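Local coordinates for protein death domain of TUBE (Drosophila melanogaster, PDB 1D2Z) that acts as an adaptor in Toll receptor signalling, recruiting the kinase Pelle to the plasma membrane through its death domain in the pathway that establishes embryonic dorsoventral polarity, at residues I38-M43 and L54-E59. Sequence-based numbering, arbitrary orientation.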
loop_
_atom_site.group_PDB
_atom_site.type_symbol
_atom_site.label_atom_id
_atom_site.label_comp_id
_atom_site.label_asym_id
_atom_site.label_seq_id
_atom_site.Cartn_x
_atom_site.Cartn_y
_atom_site.Cartn_z
ATOM N N ILE B 38 -2.550 12.705 -6.264
ATOM C CA ILE B 38 -1.241 13.075 -6.789
ATOM C C ILE B 38 -1.039 12.915 -8.293
ATOM O O ILE B 38 0.052 13.173 -8.794
ATOM C CB ILE B 38 -0.095 12.363 -6.039
ATOM C CG1 ILE B 38 -0.098 10.863 -6.341
ATOM C CG2 ILE B 38 -0.228 12.611 -4.531
ATOM C CD1 ILE B 38 1.246 10.191 -6.085
ATOM N N ILE B 39 -2.085 12.511 -9.013
ATOM C CA ILE B 39 -1.986 12.344 -10.466
ATOM C C ILE B 39 -1.697 13.706 -11.089
ATOM O O ILE B 39 -2.533 14.605 -11.037
ATOM C CB ILE B 39 -3.287 11.766 -11.055
ATOM C CG1 ILE B 39 -3.467 10.314 -10.603
ATOM C CG2 ILE B 39 -3.277 11.861 -12.576
ATOM C CD1 ILE B 39 -4.855 9.761 -10.849
ATOM N N PRO B 40 -0.490 13.883 -11.654
ATOM C CA PRO B 40 -0.086 15.144 -12.283
ATOM C C PRO B 40 -0.954 15.473 -13.488
ATOM O O PRO B 40 -1.451 14.582 -14.183
ATOM C CB PRO B 40 1.361 14.869 -12.707
ATOM C CG PRO B 40 1.809 13.789 -11.752
ATOM C CD PRO B 40 0.605 12.901 -11.728
ATOM N N LYS B 41 -1.147 16.766 -13.715
ATOM C CA LYS B 41 -1.953 17.232 -14.829
ATOM C C LYS B 41 -1.086 17.400 -16.075
ATOM O O LYS B 41 0.091 17.754 -15.981
ATOM C CB LYS B 41 -2.605 18.569 -14.465
ATOM C CG LYS B 41 -3.472 19.171 -15.556
ATOM C CD LYS B 41 -3.890 20.585 -15.185
ATOM C CE LYS B 41 -4.485 21.317 -16.373
ATOM N NZ LYS B 41 -4.676 22.764 -16.076
ATOM N N GLY B 42 -1.667 17.096 -17.230
ATOM C CA GLY B 42 -0.967 17.259 -18.493
ATOM C C GLY B 42 0.344 16.528 -18.703
ATOM O O GLY B 42 1.311 17.113 -19.199
ATOM N N MET B 43 0.383 15.253 -18.337
ATOM C CA MET B 43 1.586 14.454 -18.528
ATOM C C MET B 43 1.661 13.917 -19.951
ATOM O O MET B 43 0.637 13.635 -20.576
ATOM C CB MET B 43 1.596 13.236 -17.600
ATOM C CG MET B 43 1.871 13.495 -16.139
ATOM S SD MET B 43 1.968 11.913 -15.278
ATOM C CE MET B 43 0.222 11.543 -15.061
ATOM N N LEU B 54 9.138 9.265 -15.225
ATOM C CA LEU B 54 8.158 10.176 -14.644
ATOM C C LEU B 54 8.786 10.953 -13.494
ATOM O O LEU B 54 8.862 10.463 -12.368
ATOM C CB LEU B 54 6.909 9.418 -14.166
ATOM C CG LEU B 54 5.594 10.193 -13.961
ATOM C CD1 LEU B 54 4.473 9.215 -13.675
ATOM C CD2 LEU B 54 5.695 11.207 -12.834
ATOM N N ASN B 55 9.280 12.149 -13.797
ATOM C CA ASN B 55 9.878 13.017 -12.784
ATOM C C ASN B 55 8.691 13.707 -12.117
ATOM O O ASN B 55 8.136 14.655 -12.669
ATOM C CB ASN B 55 10.786 14.057 -13.449
ATOM C CG ASN B 55 11.604 14.857 -12.442
ATOM O OD1 ASN B 55 11.092 15.311 -11.419
ATOM N ND2 ASN B 55 12.883 15.034 -12.736
ATOM N N PHE B 56 8.289 13.203 -10.953
ATOM C CA PHE B 56 7.143 13.743 -10.222
ATOM C C PHE B 56 7.232 15.243 -9.920
ATOM O O PHE B 56 6.270 15.976 -10.149
ATOM C CB PHE B 56 6.898 12.945 -8.937
ATOM C CG PHE B 56 5.654 13.348 -8.203
ATOM C CD1 PHE B 56 4.401 12.991 -8.688
ATOM C CD2 PHE B 56 5.731 14.085 -7.024
ATOM C CE1 PHE B 56 3.248 13.360 -8.013
ATOM C CE2 PHE B 56 4.580 14.456 -6.343
ATOM C CZ PHE B 56 3.337 14.093 -6.838
ATOM N N PRO B 57 8.365 15.709 -9.356
ATOM C CA PRO B 57 8.508 17.136 -9.049
ATOM C C PRO B 57 8.368 18.008 -10.301
ATOM O O PRO B 57 7.734 19.055 -10.260
ATOM C CB PRO B 57 9.917 17.213 -8.462
ATOM C CG PRO B 57 10.043 15.899 -7.767
ATOM C CD PRO B 57 9.504 14.950 -8.806
ATOM N N ALA B 58 8.935 17.559 -11.415
ATOM C CA ALA B 58 8.842 18.316 -12.659
ATOM C C ALA B 58 7.414 18.299 -13.206
ATOM O O ALA B 58 6.884 19.337 -13.612
ATOM C CB ALA B 58 9.817 17.769 -13.690
ATOM N N GLU B 59 6.776 17.130 -13.155
ATOM C CA GLU B 59 5.411 16.973 -13.653
ATOM C C GLU B 59 4.334 17.763 -12.910
ATOM O O GLU B 59 3.374 18.228 -13.527
ATOM C CB GLU B 59 5.012 15.491 -13.699
ATOM C CG GLU B 59 5.743 14.662 -14.750
ATOM C CD GLU B 59 5.617 15.226 -16.159
ATOM O OE1 GLU B 59 4.529 15.721 -16.527
ATOM O OE2 GLU B 59 6.614 15.167 -16.907
#
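In the six-helix death-domain bundle of Tube, segment 38-43, running from helix 31-38 toward helix 45-49, packs through I38, P40 and M43 against F56 and E59 of the short helix 56-59 and L54 just before it. The segments bury 299 Å² between them, with E59 and F56 contributing most. F56 has CG anti to its own N (chi1 -174°), which swings the ring toward segment 38-43; there F56 CE1 lies 3.3 Å from I38 O, the carbonyl oxygen sitting in the ring plane at the edge. F56 CZ rests 3.9 Å from I38 CB. P40 CG comes within 4.0 Å of F56 CE1 from an oblique direction. An alanine in place of F56 would probably leave I38 CB and the P40 ring without their aromatic neighbour and open a gap between the segments. The helix itself is fixed at its start by N55, the N-cap residue, whose OD1 accepts from A58 N at 3.1 Å with the donor above the carbonyl plane. One turn on, E59 faces the loop, its CB 3.8 Å from P40 CB. A bend at chi2 (-55°) carries the carboxylate across the M43 chain, with E59 OE1 3.5 Å from M43 CG; that oxygen is paired in a salt bridge with K62, whose NZ also bonds G42 O, so one lysine ties both segments. Beyond the carboxylate, M43 SD meets L54 CD1 at 4.0 Å. Helix 107-116 lies against both partners, with L113 touching P40, V109 touching M43 and Q116 touching I38 and F56.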